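PDB 2OOD: Blr3880 protein from Bradyrhizobium japonicum, which probably catalyses the hydrolytic deamination of guanine to xanthine and ammonia, with one zinc ion bound per subunit. Local coordinates for residues V247-C252 with L256-K261; Y201-R206 with Q220-E225; W420-I425 with L441-M446; K67-V72 with C452-W457; I108-K111 with Y115-E118. All coordinates share one frame; numbering follows the deposited sequence.

Contact 1. Residues V247-C252 with L256-K261; sequences VEHPDC and LGVYEK
His249, Asp251 and Cys252, on the type I turn that follows helix 239-248, pack against Val258 and Lys261 at helix 255-260, a local turn-to-helix contact, apolar within and charged at the surface. Val258 CG1 stands over the centre of one His249 face, 3.9 Å from the ring centroid and 9° off its normal, a CH-pi contact. Its other methyl, CG2, meets Cys252 CB at 3.8 Å, and Cys252 SG rests 3.7 Å from Val258 CA. Farther out, the extended Lys261 brings NZ 2.8 Å from Asp251 OD2, on the syn side of the carboxylate, closing a salt bridge. One water accepts from Lys261 NZ, donates to Asp251 OD1 and is hydrogen-bonded to His249 ND1. With an alanine at His249, Val258 CG1 would probably lose the face it rests on and the water one of its three partners. The arrangement belongs to the outer layer of the amidohydrolase TIM barrel, after strand 230-234, which carries zinc ligand His234.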
# COMPACT_ATOMS: atom_id res chain seq x y z
N VAL A 247 -1.56 25.25 22.02
CA VAL A 247 -1.06 26.62 22.05
C VAL A 247 -2.24 27.52 21.66
O VAL A 247 -2.54 28.49 22.36
CB VAL A 247 0.14 26.82 21.08
CG1 VAL A 247 0.51 28.29 20.99
CG2 VAL A 247 1.33 26.02 21.57
N GLU A 248 -2.91 27.18 20.56
CA GLU A 248 -4.07 27.95 20.09
C GLU A 248 -5.23 27.86 21.09
O GLU A 248 -6.19 28.66 21.03
CB GLU A 248 -4.55 27.40 18.74
CG GLU A 248 -3.52 27.36 17.63
CD GLU A 248 -3.27 28.71 16.99
OE1 GLU A 248 -4.27 29.44 16.77
OE2 GLU A 248 -2.09 29.03 16.71
N HIS A 249 -5.17 26.87 21.98
CA HIS A 249 -6.19 26.66 23.00
C HIS A 249 -5.48 26.37 24.32
O HIS A 249 -5.47 25.23 24.81
CB HIS A 249 -7.10 25.48 22.61
CG HIS A 249 -7.92 25.75 21.39
ND1 HIS A 249 -8.98 26.63 21.39
CD2 HIS A 249 -7.81 25.30 20.12
CE1 HIS A 249 -9.49 26.71 20.17
NE2 HIS A 249 -8.80 25.91 19.38
N PRO A 250 -4.90 27.42 24.91
CA PRO A 250 -4.15 27.41 26.17
C PRO A 250 -4.94 26.95 27.39
O PRO A 250 -4.37 26.49 28.37
CB PRO A 250 -3.68 28.86 26.30
CG PRO A 250 -4.80 29.62 25.69
CD PRO A 250 -5.11 28.81 24.45
N ASP A 251 -6.26 27.05 27.30
CA ASP A 251 -7.11 26.68 28.43
C ASP A 251 -7.62 25.24 28.39
O ASP A 251 -8.58 24.92 29.10
CB ASP A 251 -8.30 27.63 28.49
CG ASP A 251 -9.07 27.67 27.18
OD1 ASP A 251 -8.44 27.98 26.13
OD2 ASP A 251 -10.30 27.40 27.21
N CYS A 252 -6.99 24.38 27.58
CA CYS A 252 -7.41 22.98 27.48
C CYS A 252 -6.24 22.01 27.70
O CYS A 252 -5.12 22.26 27.25
CB CYS A 252 -8.09 22.73 26.12
SG CYS A 252 -9.79 23.45 25.96
N LEU A 256 -8.75 16.26 22.75
CA LEU A 256 -10.16 15.93 22.91
C LEU A 256 -10.83 16.94 23.84
O LEU A 256 -12.02 17.22 23.72
CB LEU A 256 -10.31 14.51 23.49
CG LEU A 256 -11.72 13.98 23.73
CD1 LEU A 256 -12.49 13.91 22.44
CD2 LEU A 256 -11.65 12.61 24.35
N GLY A 257 -10.06 17.48 24.78
CA GLY A 257 -10.59 18.44 25.73
C GLY A 257 -11.12 19.70 25.07
O GLY A 257 -12.08 20.31 25.56
N VAL A 258 -10.50 20.09 23.96
CA VAL A 258 -10.93 21.28 23.24
C VAL A 258 -12.37 21.13 22.75
O VAL A 258 -13.17 22.05 22.88
CB VAL A 258 -10.03 21.55 22.02
CG1 VAL A 258 -10.51 22.80 21.29
CG2 VAL A 258 -8.59 21.69 22.47
N TYR A 259 -12.69 19.96 22.19
CA TYR A 259 -14.03 19.70 21.68
C TYR A 259 -15.06 19.47 22.78
O TYR A 259 -16.24 19.75 22.57
CB TYR A 259 -14.03 18.49 20.74
CG TYR A 259 -13.17 18.68 19.52
CD1 TYR A 259 -13.35 19.77 18.68
CD2 TYR A 259 -12.16 17.79 19.22
CE1 TYR A 259 -12.54 19.96 17.57
CE2 TYR A 259 -11.34 17.97 18.11
CZ TYR A 259 -11.53 19.06 17.30
OH TYR A 259 -10.70 19.26 16.21
N GLU A 260 -14.63 18.96 23.93
CA GLU A 260 -15.56 18.72 25.03
C GLU A 260 -15.97 20.06 25.65
O GLU A 260 -17.08 20.22 26.15
CB GLU A 260 -14.91 17.85 26.10
CG GLU A 260 -14.71 16.41 25.70
CD GLU A 260 -13.79 15.67 26.66
OE1 GLU A 260 -12.62 16.11 26.82
OE2 GLU A 260 -14.23 14.66 27.24
N LYS A 261 -15.05 21.02 25.62
CA LYS A 261 -15.32 22.34 26.16
C LYS A 261 -16.55 22.93 25.49
O LYS A 261 -17.20 23.81 26.03
CB LYS A 261 -14.11 23.26 25.93
CG LYS A 261 -14.34 24.74 26.28
CD LYS A 261 -13.16 25.62 25.88
CE LYS A 261 -13.43 27.10 26.18
NZ LYS A 261 -12.45 28.06 25.56
O HOH W 1 -10.49 26.96 24.21

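Contact 2. Residues Y201-R206 with Q220-E225; sequences YAITPR and QRLKHE
Ile203 and Leu222 carry the apolar part of this contact. Ile203 CD1 reaches Leu222 CB at 3.5 Å, and its CG2 branch comes to 4.1 Å from Leu222 CD1, the two side chains crossing at a slant. Both Ile203 branches therefore face the helix, CG1 lying beside the backbone N (chi1 -50°) and turning CD1 outward to the root of the leucine. Strand 199-205 and helix 213-225 are the first two elements of a beta-alpha-beta unit that strand 230-234 completes, a repeating building block of the TIM barrel, and these side chains are part of the layer between barrel wall and outer helix, to which Cys219 and Leu216 also contribute. No hydrogen bond crosses the interface, and polar links run along each element instead. On the strand, Thr204 OG1 donates to Ala202 O at 2.7 Å from above the carbonyl plane. On the helix, Arg221 NH1 bridges one turn to the syn lone pair of Glu225 OE2, 3.0 Å away, with the oxygen tilted from the guanidinium plane. Glu225 OE1 is held by Lys187 and Tyr183, while Lys223 NZ turns off to the carbonyl oxygens of Pro227 and Cys229.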
# COMPACT_ATOMS: atom_id res chain seq x y z
N TYR A 201 -26.61 15.69 7.55
CA TYR A 201 -25.70 16.81 7.75
C TYR A 201 -24.77 16.69 8.96
O TYR A 201 -25.17 16.23 10.02
CB TYR A 201 -26.48 18.11 7.88
CG TYR A 201 -25.62 19.33 7.71
CD1 TYR A 201 -25.31 19.82 6.45
CD2 TYR A 201 -25.06 19.97 8.81
CE1 TYR A 201 -24.47 20.92 6.28
CE2 TYR A 201 -24.22 21.07 8.65
CZ TYR A 201 -23.92 21.54 7.38
OH TYR A 201 -23.05 22.60 7.22
N ALA A 202 -23.52 17.13 8.80
CA ALA A 202 -22.57 17.08 9.90
C ALA A 202 -21.94 18.44 10.15
O ALA A 202 -21.33 19.02 9.26
CB ALA A 202 -21.48 16.06 9.60
N ILE A 203 -22.12 18.95 11.37
CA ILE A 203 -21.53 20.23 11.76
C ILE A 203 -20.05 19.95 11.57
O ILE A 203 -19.53 18.98 12.12
CB ILE A 203 -21.76 20.53 13.26
CG1 ILE A 203 -23.24 20.35 13.62
CG2 ILE A 203 -21.29 21.94 13.57
CD1 ILE A 203 -24.13 21.37 13.02
N THR A 204 -19.36 20.78 10.80
CA THR A 204 -17.96 20.47 10.56
C THR A 204 -16.85 21.47 10.83
O THR A 204 -16.44 22.22 9.93
CB THR A 204 -17.77 19.96 9.12
OG1 THR A 204 -18.65 18.86 8.89
CG2 THR A 204 -16.34 19.49 8.91
N PRO A 205 -16.36 21.52 12.07
CA PRO A 205 -15.26 22.44 12.37
C PRO A 205 -14.05 21.61 11.90
O PRO A 205 -13.74 20.58 12.49
CB PRO A 205 -15.32 22.56 13.89
CG PRO A 205 -15.79 21.20 14.31
CD PRO A 205 -16.90 20.93 13.31
N ARG A 206 -13.40 22.04 10.83
CA ARG A 206 -12.28 21.29 10.28
C ARG A 206 -11.38 20.65 11.33
O ARG A 206 -11.24 19.42 11.37
CB ARG A 206 -11.47 22.17 9.35
CG ARG A 206 -10.49 21.39 8.51
CD ARG A 206 -10.38 22.03 7.16
NE ARG A 206 -9.46 21.30 6.31
CZ ARG A 206 -9.34 21.50 5.00
NH1 ARG A 206 -10.09 22.41 4.40
NH2 ARG A 206 -8.47 20.79 4.30
N GLN A 220 -21.08 24.60 18.54
CA GLN A 220 -21.79 24.22 19.75
C GLN A 220 -23.24 24.65 19.60
O GLN A 220 -24.15 23.85 19.82
CB GLN A 220 -21.15 24.89 20.96
CG GLN A 220 -21.89 24.68 22.26
CD GLN A 220 -21.18 25.31 23.45
OE1 GLN A 220 -20.63 26.42 23.35
NE2 GLN A 220 -21.19 24.61 24.58
N ARG A 221 -23.44 25.91 19.21
CA ARG A 221 -24.79 26.44 19.02
C ARG A 221 -25.55 25.61 17.99
O ARG A 221 -26.70 25.20 18.22
CB ARG A 221 -24.75 27.91 18.57
CG ARG A 221 -26.08 28.39 18.00
CD ARG A 221 -26.53 29.72 18.58
NE ARG A 221 -26.22 30.87 17.73
CZ ARG A 221 -27.13 31.71 17.25
NH1 ARG A 221 -28.42 31.52 17.52
NH2 ARG A 221 -26.77 32.75 16.51
N LEU A 222 -24.91 25.35 16.85
CA LEU A 222 -25.53 24.57 15.80
C LEU A 222 -25.97 23.21 16.32
O LEU A 222 -27.10 22.78 16.09
CB LEU A 222 -24.54 24.39 14.65
CG LEU A 222 -24.40 25.62 13.75
CD1 LEU A 222 -23.18 25.49 12.85
CD2 LEU A 222 -25.67 25.76 12.93
N LYS A 223 -25.08 22.52 17.02
CA LYS A 223 -25.38 21.20 17.54
C LYS A 223 -26.54 21.26 18.54
O LYS A 223 -27.30 20.31 18.68
CB LYS A 223 -24.14 20.60 18.20
CG LYS A 223 -24.37 19.26 18.88
CD LYS A 223 -24.91 18.19 17.93
CE LYS A 223 -25.11 16.88 18.68
NZ LYS A 223 -25.65 15.79 17.82
N HIS A 224 -26.66 22.39 19.22
CA HIS A 224 -27.72 22.56 20.21
C HIS A 224 -29.09 22.79 19.58
O HIS A 224 -30.11 22.31 20.10
CB HIS A 224 -27.42 23.74 21.14
CG HIS A 224 -28.49 23.97 22.15
ND1 HIS A 224 -28.95 25.23 22.48
CD2 HIS A 224 -29.21 23.10 22.90
CE1 HIS A 224 -29.90 25.13 23.39
NE2 HIS A 224 -30.08 23.85 23.66
N GLU A 225 -29.11 23.54 18.49
CA GLU A 225 -30.35 23.85 17.79
C GLU A 225 -30.72 22.73 16.81
O GLU A 225 -31.81 22.72 16.25
CB GLU A 225 -30.21 25.17 17.01
CG GLU A 225 -29.60 26.31 17.84
CD GLU A 225 -29.33 27.57 17.02
OE1 GLU A 225 -29.30 27.48 15.77
OE2 GLU A 225 -29.14 28.65 17.63

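Contact 3. Residues W420-I425 with L441-M446; sequences WHQSLI and LFAVMM
Gln422 and His421, at the end of helix 418-422, close on Ala443 of helix 434-447, with Gln422 making most of the contact. From CB its chain places CG beside the backbone N and then bends (chi2 -82°), carrying the amide across to the second helix. CG is 4.2 Å from Ala443 CB, the first atom along the chain to come near. CD follows at 3.3 Å from Ala443 CB, with OE1 at 3.4 Å and NE2 at 3.2 Å from that same methyl, which thus lies over the flat of the amide. NE2 ends 4.4 Å from Val444 CG2, but its hydrogen bonds go to Pro411 O and Met440 O; two carbonyls hold the amide and satisfy its nitrogen in a buried place. The imidazole of His421 brings its edge to the Ala443 methyl. A type I turn runs from Gln422 to Ile425, and Ser423 OG donates to Trp420 O at 2.9 Å from above the carbonyl plane. Trp420 and Ser423 also bind Arg86 of the second subunit, and the Trp420 ring makes cation-pi contacts with Arg86 and Arg122 of that subunit. With CA atoms of Gln422 and Ala443 only 7.0 Å apart, the arrangement is consistent with close helix-helix packing at a small residue, set at the dimer interface.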
# COMPACT_ATOMS: atom_id res chain seq x y z
N TRP A 420 -3.88 -17.61 -8.99
CA TRP A 420 -3.19 -18.87 -8.69
C TRP A 420 -3.09 -18.97 -7.19
O TRP A 420 -2.98 -20.06 -6.63
CB TRP A 420 -1.80 -18.93 -9.32
CG TRP A 420 -1.27 -20.33 -9.28
CD1 TRP A 420 -1.96 -21.47 -9.55
CD2 TRP A 420 0.07 -20.74 -8.96
NE1 TRP A 420 -1.15 -22.56 -9.41
CE2 TRP A 420 0.10 -22.14 -9.05
CE3 TRP A 420 1.24 -20.06 -8.60
CZ2 TRP A 420 1.26 -22.88 -8.80
CZ3 TRP A 420 2.39 -20.80 -8.36
CH2 TRP A 420 2.39 -22.19 -8.46
N HIS A 421 -3.12 -17.81 -6.55
CA HIS A 421 -3.06 -17.72 -5.10
C HIS A 421 -4.41 -18.11 -4.50
O HIS A 421 -4.49 -18.88 -3.53
CB HIS A 421 -2.70 -16.29 -4.68
CG HIS A 421 -2.87 -16.03 -3.22
ND1 HIS A 421 -3.80 -15.14 -2.72
CD2 HIS A 421 -2.26 -16.58 -2.14
CE1 HIS A 421 -3.75 -15.16 -1.40
NE2 HIS A 421 -2.83 -16.02 -1.03
N GLN A 422 -5.47 -17.57 -5.08
CA GLN A 422 -6.82 -17.84 -4.63
C GLN A 422 -7.22 -19.30 -4.89
O GLN A 422 -8.02 -19.86 -4.15
CB GLN A 422 -7.80 -16.89 -5.33
CG GLN A 422 -7.69 -15.44 -4.87
CD GLN A 422 -8.45 -15.17 -3.59
OE1 GLN A 422 -8.48 -16.00 -2.68
NE2 GLN A 422 -9.07 -14.00 -3.50
N SER A 423 -6.65 -19.91 -5.93
CA SER A 423 -7.00 -21.29 -6.27
C SER A 423 -6.51 -22.29 -5.23
O SER A 423 -6.88 -23.47 -5.27
CB SER A 423 -6.43 -21.68 -7.64
OG SER A 423 -5.03 -21.93 -7.57
N LEU A 424 -5.69 -21.84 -4.29
CA LEU A 424 -5.18 -22.71 -3.23
C LEU A 424 -6.29 -23.12 -2.29
O LEU A 424 -6.14 -24.06 -1.51
CB LEU A 424 -4.09 -22.01 -2.42
CG LEU A 424 -2.64 -22.20 -2.85
CD1 LEU A 424 -1.73 -21.40 -1.92
CD2 LEU A 424 -2.26 -23.67 -2.82
N ILE A 425 -7.42 -22.43 -2.36
CA ILE A 425 -8.54 -22.74 -1.48
C ILE A 425 -9.41 -23.91 -1.92
O ILE A 425 -10.43 -23.74 -2.58
CB ILE A 425 -9.39 -21.48 -1.27
CG1 ILE A 425 -8.54 -20.42 -0.58
CG2 ILE A 425 -10.62 -21.80 -0.41
CD1 ILE A 425 -9.32 -19.29 -0.05
N LEU A 441 -11.40 -13.30 0.98
CA LEU A 441 -11.59 -11.88 1.24
C LEU A 441 -10.27 -11.30 1.76
O LEU A 441 -9.97 -10.13 1.51
CB LEU A 441 -12.71 -11.66 2.26
CG LEU A 441 -14.14 -11.85 1.76
CD1 LEU A 441 -15.10 -11.71 2.92
CD2 LEU A 441 -14.46 -10.84 0.68
N PHE A 442 -9.49 -12.10 2.47
CA PHE A 442 -8.22 -11.61 2.95
C PHE A 442 -7.29 -11.44 1.75
O PHE A 442 -6.42 -10.58 1.75
CB PHE A 442 -7.57 -12.58 3.95
CG PHE A 442 -6.38 -11.99 4.66
CD1 PHE A 442 -6.55 -11.00 5.63
CD2 PHE A 442 -5.09 -12.38 4.32
CE1 PHE A 442 -5.44 -10.41 6.25
CE2 PHE A 442 -3.98 -11.78 4.94
CZ PHE A 442 -4.16 -10.80 5.90
N ALA A 443 -7.47 -12.27 0.73
CA ALA A 443 -6.66 -12.17 -0.46
C ALA A 443 -7.09 -10.94 -1.26
O ALA A 443 -6.29 -10.34 -1.97
CB ALA A 443 -6.80 -13.42 -1.30
N VAL A 444 -8.37 -10.58 -1.16
CA VAL A 444 -8.87 -9.40 -1.85
C VAL A 444 -8.16 -8.19 -1.26
O VAL A 444 -7.65 -7.34 -1.98
CB VAL A 444 -10.39 -9.24 -1.67
CG1 VAL A 444 -10.80 -7.83 -2.02
CG2 VAL A 444 -11.12 -10.22 -2.56
N MSE A 445 -8.14 -8.13 0.07
CA MSE A 445 -7.51 -7.06 0.83
C MSE A 445 -6.02 -6.89 0.56
O MSE A 445 -5.56 -5.80 0.20
CB MSE A 445 -7.62 -7.32 2.34
CG MSE A 445 -8.94 -7.06 3.01
SE MSE A 445 -8.79 -7.69 4.87
CE MSE A 445 -10.51 -7.07 5.56
N MSE A 446 -5.26 -7.97 0.75
CA MSE A 446 -3.81 -7.94 0.62
C MSE A 446 -3.18 -8.22 -0.74
O MSE A 446 -2.13 -7.65 -1.05
CB MSE A 446 -3.20 -8.90 1.64
CG MSE A 446 -3.79 -8.82 3.03
SE MSE A 446 -3.78 -7.03 3.82
CE MSE A 446 -1.86 -6.68 3.76

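Contact 4. Residues K67-V72 with C452-W457; sequences KDRIIV and CVDETW
Arg69 and Asp454 form a salt bridge between the corner at the start of strand 70-81 and a classic beta bulge in strand 453-458, where Asp454 and Glu455 both face Ala408; this joins N-terminal and C-terminal parts of the chain, as in the small beta-sandwich domain of amidohydrolases. Arg69 NE donates to Asp454 OD2 at 3.0 Å with an N-H...O angle of 160°, the oxygen lying in the guanidinium plane. NH2 adds a weak bond to the same OD2 at 3.3 Å. The guanidinium and carboxylate planes stand 80° apart, so the arginine meets OD2 from well above the carboxylate plane, and the pair is not the coplanar two-oxygen kind. OD2 has another partner in Lys465 NZ. A bend at chi2 (-74°) folds Arg69 back until NH1 donates to Asp68 O at 2.9 Å, fixing the rotation of the group. A leucine in place of Arg69 would probably cost Asp454 one of its charged partners, making it lean on Lys465, and leave the Asp68 carbonyl without this donor. Glu455 OE2 shares Lys465 with Asp454, and the anti lone pair of OE1 takes the hydrogen of Trp457 NE1 at 3.0 Å, in the indole plane.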
# COMPACT_ATOMS: atom_id res chain seq x y z
N LYS A 67 -23.26 -14.04 -10.81
CA LYS A 67 -22.48 -15.27 -10.68
C LYS A 67 -21.00 -15.07 -10.37
O LYS A 67 -20.44 -14.00 -10.61
CB LYS A 67 -22.63 -16.10 -11.96
CG LYS A 67 -24.04 -16.61 -12.20
CD LYS A 67 -24.12 -17.42 -13.49
CE LYS A 67 -25.52 -17.98 -13.72
NZ LYS A 67 -25.56 -18.95 -14.87
N ASP A 68 -20.37 -16.11 -9.81
CA ASP A 68 -18.95 -16.11 -9.47
C ASP A 68 -18.40 -14.89 -8.75
O ASP A 68 -17.30 -14.43 -9.05
CB ASP A 68 -18.12 -16.34 -10.72
CG ASP A 68 -18.49 -17.63 -11.43
OD1 ASP A 68 -18.59 -18.67 -10.74
OD2 ASP A 68 -18.68 -17.60 -12.67
N ARG A 69 -19.15 -14.37 -7.79
CA ARG A 69 -18.70 -13.21 -7.04
C ARG A 69 -19.04 -13.41 -5.58
O ARG A 69 -19.76 -14.35 -5.21
CB ARG A 69 -19.40 -11.95 -7.55
CG ARG A 69 -19.19 -11.64 -9.01
CD ARG A 69 -17.79 -11.10 -9.27
NE ARG A 69 -17.58 -10.72 -10.66
CZ ARG A 69 -17.04 -11.50 -11.59
NH1 ARG A 69 -16.64 -12.74 -11.29
NH2 ARG A 69 -16.88 -11.04 -12.83
N ILE A 70 -18.50 -12.55 -4.73
CA ILE A 70 -18.82 -12.60 -3.31
C ILE A 70 -19.50 -11.26 -3.07
O ILE A 70 -18.87 -10.21 -3.15
CB ILE A 70 -17.55 -12.75 -2.44
CG1 ILE A 70 -16.85 -14.07 -2.77
CG2 ILE A 70 -17.93 -12.78 -0.98
CD1 ILE A 70 -15.67 -14.37 -1.89
N ILE A 71 -20.81 -11.30 -2.81
CA ILE A 71 -21.58 -10.08 -2.58
C ILE A 71 -21.53 -9.66 -1.12
O ILE A 71 -21.94 -10.40 -0.23
CB ILE A 71 -23.06 -10.27 -3.01
CG1 ILE A 71 -23.13 -10.90 -4.40
CG2 ILE A 71 -23.78 -8.93 -3.02
CD1 ILE A 71 -24.51 -11.26 -4.83
N VAL A 72 -21.03 -8.45 -0.88
CA VAL A 72 -20.92 -7.93 0.47
C VAL A 72 -21.60 -6.56 0.54
O VAL A 72 -21.89 -5.96 -0.49
CB VAL A 72 -19.44 -7.78 0.89
CG1 VAL A 72 -18.75 -9.14 0.85
CG2 VAL A 72 -18.74 -6.80 -0.03
N CYS A 452 -11.00 -5.66 -7.82
CA CYS A 452 -11.84 -6.70 -7.25
C CYS A 452 -13.29 -6.25 -7.14
O CYS A 452 -14.18 -7.05 -6.86
CB CYS A 452 -11.32 -7.11 -5.87
SG CYS A 452 -9.78 -8.02 -5.94
N VAL A 453 -13.52 -4.96 -7.36
CA VAL A 453 -14.86 -4.41 -7.30
C VAL A 453 -15.45 -4.54 -8.70
O VAL A 453 -15.09 -3.80 -9.61
CB VAL A 453 -14.84 -2.93 -6.88
CG1 VAL A 453 -16.25 -2.36 -6.87
CG2 VAL A 453 -14.20 -2.81 -5.53
N ASP A 454 -16.36 -5.50 -8.86
CA ASP A 454 -16.97 -5.75 -10.16
C ASP A 454 -18.29 -5.00 -10.37
O ASP A 454 -18.57 -4.53 -11.47
CB ASP A 454 -17.17 -7.25 -10.36
CG ASP A 454 -17.38 -7.62 -11.82
OD1 ASP A 454 -16.51 -7.28 -12.65
OD2 ASP A 454 -18.42 -8.24 -12.12
N GLU A 455 -19.09 -4.90 -9.32
CA GLU A 455 -20.36 -4.20 -9.43
C GLU A 455 -20.66 -3.47 -8.13
O GLU A 455 -20.43 -4.01 -7.05
CB GLU A 455 -21.49 -5.18 -9.73
CG GLU A 455 -21.37 -5.92 -11.06
CD GLU A 455 -22.54 -6.86 -11.32
OE1 GLU A 455 -23.61 -6.64 -10.72
OE2 GLU A 455 -22.38 -7.79 -12.14
N THR A 456 -21.17 -2.25 -8.24
CA THR A 456 -21.54 -1.47 -7.06
C THR A 456 -23.01 -1.09 -7.21
O THR A 456 -23.39 -0.48 -8.20
CB THR A 456 -20.70 -0.18 -6.94
OG1 THR A 456 -19.31 -0.50 -6.90
CG2 THR A 456 -21.06 0.57 -5.67
N TRP A 457 -23.83 -1.46 -6.23
CA TRP A 457 -25.25 -1.17 -6.28
C TRP A 457 -25.66 -0.21 -5.18
O TRP A 457 -25.14 -0.26 -4.07
CB TRP A 457 -26.06 -2.47 -6.12
CG TRP A 457 -25.85 -3.48 -7.23
CD1 TRP A 457 -24.67 -4.04 -7.61
CD2 TRP A 457 -26.86 -4.06 -8.07
NE1 TRP A 457 -24.87 -4.94 -8.64
CE2 TRP A 457 -26.21 -4.96 -8.94
CE3 TRP A 457 -28.24 -3.90 -8.18
CZ2 TRP A 457 -26.91 -5.70 -9.91
CZ3 TRP A 457 -28.94 -4.64 -9.14
CH2 TRP A 457 -28.27 -5.53 -9.99

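Contact 5. Residues I108-K111 with Y115-E118; sequences IKYK and YARE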
# COMPACT_ATOMS: atom_id res chain seq x y z
N ILE A 108 -9.72 25.91 -2.74
CA ILE A 108 -10.26 27.23 -2.97
C ILE A 108 -10.97 27.32 -4.33
O ILE A 108 -11.83 28.18 -4.53
CB ILE A 108 -9.13 28.29 -2.86
CG1 ILE A 108 -9.74 29.69 -2.79
CG2 ILE A 108 -8.19 28.17 -4.05
CD1 ILE A 108 -8.74 30.78 -2.44
N LYS A 109 -10.62 26.42 -5.25
CA LYS A 109 -11.24 26.39 -6.58
C LYS A 109 -12.71 26.00 -6.53
O LYS A 109 -13.49 26.34 -7.43
CB LYS A 109 -10.53 25.39 -7.50
CG LYS A 109 -9.05 25.60 -7.68
CD LYS A 109 -8.50 24.51 -8.60
CE LYS A 109 -7.01 24.65 -8.84
NZ LYS A 109 -6.51 23.58 -9.74
N TYR A 110 -13.10 25.29 -5.48
CA TYR A 110 -14.48 24.86 -5.33
C TYR A 110 -15.44 25.99 -5.01
O TYR A 110 -16.63 25.75 -4.78
CB TYR A 110 -14.58 23.74 -4.29
CG TYR A 110 -14.03 22.43 -4.81
CD1 TYR A 110 -12.68 22.27 -5.10
CD2 TYR A 110 -14.88 21.36 -5.07
CE1 TYR A 110 -12.19 21.09 -5.64
CE2 TYR A 110 -14.40 20.17 -5.61
CZ TYR A 110 -13.05 20.05 -5.89
OH TYR A 110 -12.58 18.87 -6.44
N LYS A 111 -14.92 27.22 -5.00
CA LYS A 111 -15.73 28.41 -4.76
C LYS A 111 -16.59 28.55 -6.01
O LYS A 111 -17.76 28.94 -5.96
CB LYS A 111 -14.84 29.66 -4.65
CG LYS A 111 -14.70 30.24 -3.27
CD LYS A 111 -13.94 31.57 -3.35
CE LYS A 111 -13.76 32.20 -1.97
NZ LYS A 111 -12.81 33.38 -1.99
N TYR A 115 -16.53 24.13 -11.28
CA TYR A 115 -15.44 23.26 -10.84
C TYR A 115 -15.96 22.34 -9.75
O TYR A 115 -15.68 21.15 -9.75
CB TYR A 115 -14.29 24.10 -10.28
CG TYR A 115 -12.97 23.38 -10.21
CD1 TYR A 115 -12.14 23.31 -11.31
CD2 TYR A 115 -12.56 22.76 -9.04
CE1 TYR A 115 -10.91 22.65 -11.25
CE2 TYR A 115 -11.33 22.10 -8.97
CZ TYR A 115 -10.51 22.05 -10.08
OH TYR A 115 -9.28 21.42 -10.02
N ALA A 116 -16.73 22.89 -8.83
CA ALA A 116 -17.29 22.12 -7.74
C ALA A 116 -18.16 21.00 -8.28
O ALA A 116 -18.10 19.86 -7.81
CB ALA A 116 -18.11 23.02 -6.82
N ARG A 117 -18.98 21.33 -9.28
CA ARG A 117 -19.87 20.34 -9.87
C ARG A 117 -19.09 19.20 -10.54
O ARG A 117 -19.48 18.04 -10.45
CB ARG A 117 -20.80 21.00 -10.90
CG ARG A 117 -21.79 20.03 -11.50
CD ARG A 117 -22.60 20.66 -12.62
NE ARG A 117 -23.45 21.74 -12.14
CZ ARG A 117 -23.33 23.01 -12.52
NH1 ARG A 117 -22.38 23.36 -13.39
NH2 ARG A 117 -24.17 23.93 -12.04
N GLU A 118 -17.98 19.54 -11.19
CA GLU A 118 -17.17 18.52 -11.84
C GLU A 118 -16.43 17.65 -10.82
O GLU A 118 -16.34 16.43 -10.99
CB GLU A 118 -16.16 19.16 -12.78
CG GLU A 118 -15.98 18.36 -14.04
CD GLU A 118 -14.55 18.36 -14.53
OE1 GLU A 118 -13.92 19.46 -14.55
OE2 GLU A 118 -14.05 17.27 -14.91
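Tyr115, near the start of helix 113-129, fits between Lys109 and Tyr110 of the 3-10 turn 108-111. Its CB lies 3.7 Å from Lys109 O. With CG anti to the backbone N (chi1 -162°), the ring runs back over the turn. Lys109 CB sits over one face, 4.0 Å from the Tyr115 ring centroid, in a CH-pi contact. The edge of the same ring points at the face of Tyr110, an offset edge-to-face pair with centroids 5.3 Å apart and planes at 88°; Tyr115 CE2 and Tyr110 CE1 approach to 3.6 Å. At the tip, Tyr115 OH passes 3.5 Å from Lys109 CD and is hydrogen-bonded to Arg86 and Glu106, whose other oxygen takes a salt bridge from Lys109 NZ. Ala116 comes next: its CA is 3.7 Å from Tyr110 CD2 and its CB 3.7 Å from Tyr110 O. Glu118, a turn on, pairs with Arg122 and, like Tyr110, packs on Trp420 of the second subunit. No hydrogen bond joins the two segments, so ring, methylene and methyl contacts make up this corner, while the polar tips of Lys109 and Tyr115 are tied through Glu106 to the preceding helix.

Contacts 2 and 3 are buried: contact 2 packs a barrel strand on its outer helix through apolar groups, contact 3 sets an amide and an imidazole against a methyl between two helices. Contacts 1, 4 and 5 are partly buried. Of these, contacts 1 and 4 carry salt bridges and contact 5 relies on aromatic faces and edges. Contacts 3 and 4 touch through Val444 and Cys452, where helix 434-447 leads on to strand 453-458, and contact 4 closes by far the longest span of chain. Contacts 1 and 2 lie on the other side of the chain's centre, their centres about 17 Å apart. Contacts 3 and 5 both meet the second subunit, Trp420 of one reaching Tyr110 of the other across the dimer.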